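Local coordinates for Non-ribosomal peptide synthetase (Methanobrevibacter ruminantium, PDB 6VTJ), which probably carries a thioester-bound peptide on a phosphopantetheine arm and releases it reductively, using fused thiolation and reductase domains of a nonribosomal peptide synthetase, at residues K51-L56 against Y61-D66; K222-D227 against T435-I440. All blocks are in the same frame, centred on the assembly; numbering follows the deposited sequence.

Interaction 1. Residues K51-L56 against Y61-D66; sequences KLIIEL and YSVRYD
Val63 drives one methyl, CG2, into the side of the helix between Leu56 and Ile53. It lies 3.7 Å from CB of Leu56 and 3.9 Å from CD1 of Ile53, and the Leu56 and Val63 side chains meet at about a right angle. Leu56 meets this methyl chiefly with CB, the base of its side chain, and CD1 lies a little farther off. Ile53 turns both torsions the same way (chi1 -69°, chi2 -69°), which folds CD1 over the loop; this methyl ends just 3.1 Å from the carbonyl O of Arg64, a tight apolar-to-polar approach. One residue on, Ile53 CG1 comes up to the edge of the Tyr65 ring, near its plane, and packs 3.9 Å from Tyr65 CA. The Tyr65 ring also meets Phe69 edge-to-face. Farther out, the loop is pinned by a backbone bond: Tyr61 N gives its hydrogen to Leu56 O at 3.0 Å. The same oxygen sits at the edge of the Tyr61 ring, 3.5 Å from CD2, and is also close to Tyr61 CB. In carrier-protein terms, this is the turn into the short helix 65-70 from helix 46-58, which begins at Ser46, in the pantetheine pocket and, as in this carrier family, probably the attachment serine. Aliphatic packing closes the turn over most of its length, and a single backbone bond fixes its outer end. The two tyrosine hydroxyls bond outside the two segments: that of Tyr65 returns to the carbonyl O of Ser46 at the start of helix 46-58, and that of Tyr61 hydrogen-bonds to Glu19, tying the greasy turn to helix 15-28.

Interaction 2. Residues K222-D227 against T435-I440; sequences KHYTAD and TADFSI. With PNS (4'-phosphopantetheine), chain B.
Lys222 NZ reaches O23 on the phosphate of the bound 4'-phosphopantetheine (chain B) with a hydrogen bond of 2.9 Å. Extended beyond CG, the chain carries CD and CE past O23, CE coming to 3.3 Å from it, before NZ bonds. An alanine here would probably leave the phosphate without this positive partner and its end of the arm freer to move. Deeper along the arm, His223 N donates to the carbonyl O35 at 3.0 Å, nearly straight at 164°, and Ala338 N provides a further bond to the cofactor. Thr435 comes to the arm from the other segment, its CB 4.0 Å from the methyl C30.

Tyr224 joins the two segments directly. CG anti to the carbonyl carbon (chi1 -54°) sends its ring out from the loop toward 435-437, and the phenol end crosses Asp437 at about a right angle, ring and carboxylate planes 61° apart. Tyr224 OH lies 3.0 Å from Asp437 OD2 and 3.2 Å from Asp437 CB, while the carbonyl O of Thr435 approaches CE2 obliquely at 3.8 Å. The other carboxylate oxygen of Asp437, OD1, accepts a hydrogen bond from Asp66 N, and Tyr65 brings its ring against that of Tyr224, so the carrier domain borders this patch.

At positive phi, Asp437 is the C-prime residue of the Schellman motif ending helix 431-435, with Phe438 N bonded to Ile433 O and Asp437 N to Ile434 O. Together the loops flank a phosphopantetheine-arm site, one following a strand of the Rossmann-type reductase sheet.

In the fold
From the N terminus, interaction 1 comes first and closes a short loop: only four residues separate its segments as helix 46-58 turns toward helix 65-70 in the carrier domain. Interaction 2 opens later, in the loop after strand 213-216, and closes at 435-440 after 207 intervening residues that hold much of the reductase domain. The two loops run in series and neither nest nor cross. In space, though, their centres are about 11 Å apart and they touch, residues 64-66 of interaction 1 meeting Thr435 and Asp437 of interaction 2. Carrier domain, Rossmann-type core and the segment after helix 431-435 thus converge beside the phosphopantetheine.

Interaction 1. Residues K51-L56 against Y61-D66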
# COMPACT_ATOMS: atom_id res chain seq x y z
N LYS A 51 -4.75 -6.62 -20.04
CA LYS A 51 -4.94 -6.83 -21.47
C LYS A 51 -6.37 -7.23 -21.77
O LYS A 51 -6.97 -6.77 -22.75
CB LYS A 51 -3.97 -7.90 -21.99
CG LYS A 51 -2.55 -7.76 -21.45
N LEU A 52 -6.95 -8.08 -20.92
CA LEU A 52 -8.36 -8.42 -21.05
C LEU A 52 -9.22 -7.16 -21.06
O LEU A 52 -10.09 -6.99 -21.93
CB LEU A 52 -8.78 -9.35 -19.91
CG LEU A 52 -10.29 -9.60 -19.86
CD1 LEU A 52 -10.72 -10.26 -21.14
CD2 LEU A 52 -10.64 -10.47 -18.69
N ILE A 53 -8.98 -6.25 -20.11
CA ILE A 53 -9.78 -5.04 -20.02
C ILE A 53 -9.59 -4.18 -21.26
O ILE A 53 -10.55 -3.63 -21.81
CB ILE A 53 -9.44 -4.24 -18.74
CG1 ILE A 53 -9.92 -4.97 -17.47
CG2 ILE A 53 -10.06 -2.84 -18.79
CD1 ILE A 53 -11.43 -5.03 -17.32
N ILE A 54 -8.35 -4.04 -21.72
CA ILE A 54 -8.10 -3.25 -22.92
C ILE A 54 -8.84 -3.84 -24.11
O ILE A 54 -9.46 -3.12 -24.90
CB ILE A 54 -6.58 -3.15 -23.18
CG1 ILE A 54 -5.91 -2.35 -22.06
CG2 ILE A 54 -6.31 -2.51 -24.55
CD1 ILE A 54 -4.41 -2.52 -22.02
N GLU A 55 -8.84 -5.17 -24.24
CA GLU A 55 -9.53 -5.80 -25.36
C GLU A 55 -11.03 -5.58 -25.28
O GLU A 55 -11.67 -5.29 -26.30
CB GLU A 55 -9.21 -7.29 -25.41
CG GLU A 55 -7.92 -7.61 -26.12
CD GLU A 55 -7.86 -7.02 -27.53
OE1 GLU A 55 -8.89 -7.02 -28.23
OE2 GLU A 55 -6.77 -6.55 -27.92
N LEU A 56 -11.62 -5.70 -24.09
CA LEU A 56 -13.05 -5.42 -23.95
C LEU A 56 -13.38 -3.96 -24.25
O LEU A 56 -14.47 -3.66 -24.76
CB LEU A 56 -13.54 -5.78 -22.55
CG LEU A 56 -13.55 -7.27 -22.20
CD1 LEU A 56 -13.55 -7.47 -20.69
CD2 LEU A 56 -14.74 -7.97 -22.87
N TYR A 61 -16.96 -2.08 -24.98
CA TYR A 61 -17.62 -2.35 -23.71
C TYR A 61 -17.10 -1.41 -22.64
O TYR A 61 -15.96 -0.92 -22.71
CB TYR A 61 -17.41 -3.81 -23.29
CG TYR A 61 -18.13 -4.77 -24.21
CD1 TYR A 61 -19.52 -4.88 -24.18
CD2 TYR A 61 -17.43 -5.55 -25.13
CE1 TYR A 61 -20.18 -5.73 -25.03
CE2 TYR A 61 -18.09 -6.41 -25.98
CZ TYR A 61 -19.46 -6.50 -25.93
OH TYR A 61 -20.13 -7.37 -26.78
N SER A 62 -17.94 -1.11 -21.65
CA SER A 62 -17.55 -0.25 -20.53
C SER A 62 -17.22 -1.15 -19.34
O SER A 62 -18.11 -1.71 -18.70
CB SER A 62 -18.65 0.75 -20.19
OG SER A 62 -18.64 1.82 -21.13
N VAL A 63 -15.92 -1.32 -19.08
CA VAL A 63 -15.44 -2.14 -17.98
C VAL A 63 -14.25 -1.43 -17.35
O VAL A 63 -13.60 -0.58 -17.97
CB VAL A 63 -15.00 -3.56 -18.39
CG1 VAL A 63 -16.19 -4.47 -18.51
CG2 VAL A 63 -14.18 -3.54 -19.67
N ARG A 64 -13.95 -1.80 -16.12
CA ARG A 64 -12.72 -1.37 -15.50
C ARG A 64 -12.06 -2.57 -14.85
O ARG A 64 -12.63 -3.66 -14.76
CB ARG A 64 -12.97 -0.24 -14.49
CG ARG A 64 -13.86 -0.63 -13.32
CD ARG A 64 -13.92 0.49 -12.27
NE ARG A 64 -14.78 1.59 -12.68
CZ ARG A 64 -14.36 2.84 -12.85
NH1 ARG A 64 -13.09 3.14 -12.65
NH2 ARG A 64 -15.21 3.79 -13.21
N TYR A 65 -10.83 -2.34 -14.38
CA TYR A 65 -9.96 -3.40 -13.90
C TYR A 65 -10.60 -4.23 -12.78
O TYR A 65 -10.47 -5.46 -12.77
CB TYR A 65 -8.65 -2.78 -13.42
CG TYR A 65 -7.49 -3.71 -13.20
CD1 TYR A 65 -7.10 -4.63 -14.16
CD2 TYR A 65 -6.74 -3.63 -12.04
CE1 TYR A 65 -6.00 -5.47 -13.95
CE2 TYR A 65 -5.65 -4.45 -11.82
CZ TYR A 65 -5.28 -5.36 -12.77
OH TYR A 65 -4.19 -6.17 -12.51
N ASP A 66 -11.29 -3.60 -11.82
CA ASP A 66 -11.81 -4.40 -10.71
C ASP A 66 -12.94 -5.32 -11.14
O ASP A 66 -13.26 -6.28 -10.43
CB ASP A 66 -12.26 -3.51 -9.54
CG ASP A 66 -13.46 -2.62 -9.88
OD1 ASP A 66 -14.48 -3.12 -10.39
OD2 ASP A 66 -13.39 -1.40 -9.59

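Interaction 2. Residues K222-D227 against T435-I440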
# COMPACT_ATOMS: atom_id res chain seq x y z
N LYS A 222 -0.89 -5.53 -2.78
CA LYS A 222 -1.62 -5.55 -4.05
C LYS A 222 -3.01 -4.94 -3.88
O LYS A 222 -3.75 -5.31 -2.96
CB LYS A 222 -1.71 -6.99 -4.57
CG LYS A 222 -0.36 -7.52 -5.05
CD LYS A 222 -0.43 -8.90 -5.66
CE LYS A 222 0.83 -9.13 -6.48
NZ LYS A 222 0.92 -10.51 -7.01
N HIS A 223 -3.37 -4.01 -4.75
CA HIS A 223 -4.68 -3.36 -4.66
C HIS A 223 -5.81 -4.25 -5.17
O HIS A 223 -6.96 -4.00 -4.82
CB HIS A 223 -4.69 -2.05 -5.44
N TYR A 224 -5.51 -5.24 -6.00
CA TYR A 224 -6.50 -6.16 -6.55
C TYR A 224 -5.91 -7.56 -6.58
O TYR A 224 -4.84 -7.76 -7.16
CB TYR A 224 -6.95 -5.73 -7.95
CG TYR A 224 -7.42 -4.30 -7.97
CD1 TYR A 224 -8.70 -3.98 -7.55
CD2 TYR A 224 -6.58 -3.27 -8.37
CE1 TYR A 224 -9.14 -2.68 -7.53
CE2 TYR A 224 -7.02 -1.96 -8.36
CZ TYR A 224 -8.30 -1.68 -7.94
OH TYR A 224 -8.76 -0.38 -7.92
N THR A 225 -6.59 -8.51 -5.95
CA THR A 225 -6.15 -9.90 -5.95
C THR A 225 -7.36 -10.79 -6.14
O THR A 225 -8.48 -10.42 -5.80
CB THR A 225 -5.43 -10.31 -4.65
OG1 THR A 225 -6.41 -10.78 -3.71
CG2 THR A 225 -4.66 -9.15 -4.04
N ALA A 226 -7.10 -11.99 -6.66
CA ALA A 226 -8.17 -12.94 -6.95
C ALA A 226 -8.49 -13.87 -5.79
O ALA A 226 -9.51 -14.57 -5.86
CB ALA A 226 -7.80 -13.79 -8.18
N ASP A 227 -7.67 -13.93 -4.75
CA ASP A 227 -8.01 -14.79 -3.61
C ASP A 227 -7.83 -14.08 -2.28
O ASP A 227 -7.69 -12.85 -2.23
CB ASP A 227 -7.19 -16.08 -3.63
CG ASP A 227 -5.72 -15.84 -3.83
OD1 ASP A 227 -5.16 -14.89 -3.23
OD2 ASP A 227 -5.10 -16.64 -4.57
N THR A 435 -4.47 -0.56 -14.80
CA THR A 435 -4.33 -1.37 -13.60
C THR A 435 -4.59 -0.56 -12.35
O THR A 435 -4.72 -1.14 -11.26
CB THR A 435 -2.95 -2.04 -13.50
OG1 THR A 435 -1.93 -1.04 -13.48
CG2 THR A 435 -2.70 -3.00 -14.66
N ALA A 436 -4.71 0.76 -12.49
CA ALA A 436 -5.13 1.66 -11.44
C ALA A 436 -6.63 1.88 -11.42
O ALA A 436 -7.10 2.85 -10.82
CB ALA A 436 -4.41 3.00 -11.58
N ASP A 437 -7.40 1.01 -12.09
CA ASP A 437 -8.86 1.04 -12.13
C ASP A 437 -9.41 2.27 -12.83
O ASP A 437 -10.55 2.69 -12.57
CB ASP A 437 -9.45 0.93 -10.71
CG ASP A 437 -10.63 -0.02 -10.63
OD1 ASP A 437 -10.90 -0.78 -11.59
OD2 ASP A 437 -11.29 -0.01 -9.57
N PHE A 438 -8.64 2.87 -13.74
CA PHE A 438 -9.10 4.02 -14.50
C PHE A 438 -10.26 3.63 -15.41
O PHE A 438 -10.38 2.49 -15.87
CB PHE A 438 -7.93 4.59 -15.32
CG PHE A 438 -8.28 5.70 -16.28
CD1 PHE A 438 -8.83 5.42 -17.54
CD2 PHE A 438 -7.99 7.02 -15.97
CE1 PHE A 438 -9.13 6.45 -18.44
CE2 PHE A 438 -8.29 8.05 -16.86
CZ PHE A 438 -8.86 7.76 -18.10
N SER A 439 -11.14 4.59 -15.63
CA SER A 439 -12.14 4.54 -16.69
C SER A 439 -12.31 5.96 -17.20
O SER A 439 -12.36 6.90 -16.41
CB SER A 439 -13.48 4.00 -16.20
OG SER A 439 -14.54 4.57 -16.94
N ILE A 440 -12.39 6.11 -18.52
CA ILE A 440 -12.51 7.43 -19.11
C ILE A 440 -13.72 8.18 -18.56
O ILE A 440 -13.73 9.42 -18.57
CB ILE A 440 -12.57 7.32 -20.65
CG1 ILE A 440 -12.16 8.63 -21.31
CG2 ILE A 440 -13.94 6.89 -21.10
CD1 ILE A 440 -10.69 8.98 -21.10
O23 PNS B . -0.99 -10.03 -9.14
P24 PNS B . -0.63 -9.13 -10.22
O26 PNS B . 0.75 -9.15 -10.65
O27 PNS B . -0.78 -7.73 -9.62
C28 PNS B . -0.85 -6.58 -10.41
C29 PNS B . -1.34 -5.37 -9.63
C30 PNS B . -1.29 -4.18 -10.55
C31 PNS B . -2.78 -5.58 -9.20
C32 PNS B . -0.39 -5.12 -8.44
O33 PNS B . 0.93 -5.20 -8.89
C34 PNS B . -0.66 -3.81 -7.72
O35 PNS B . -1.70 -3.67 -7.16
N36 PNS B . 0.28 -2.86 -7.74
C37 PNS B . 0.21 -1.60 -7.08
C38 PNS B . 0.73 -1.63 -5.66
C39 PNS B . 0.92 -0.25 -5.10
O40 PNS B . 1.35 0.63 -5.76
N41 PNS B . 0.58 -0.12 -3.86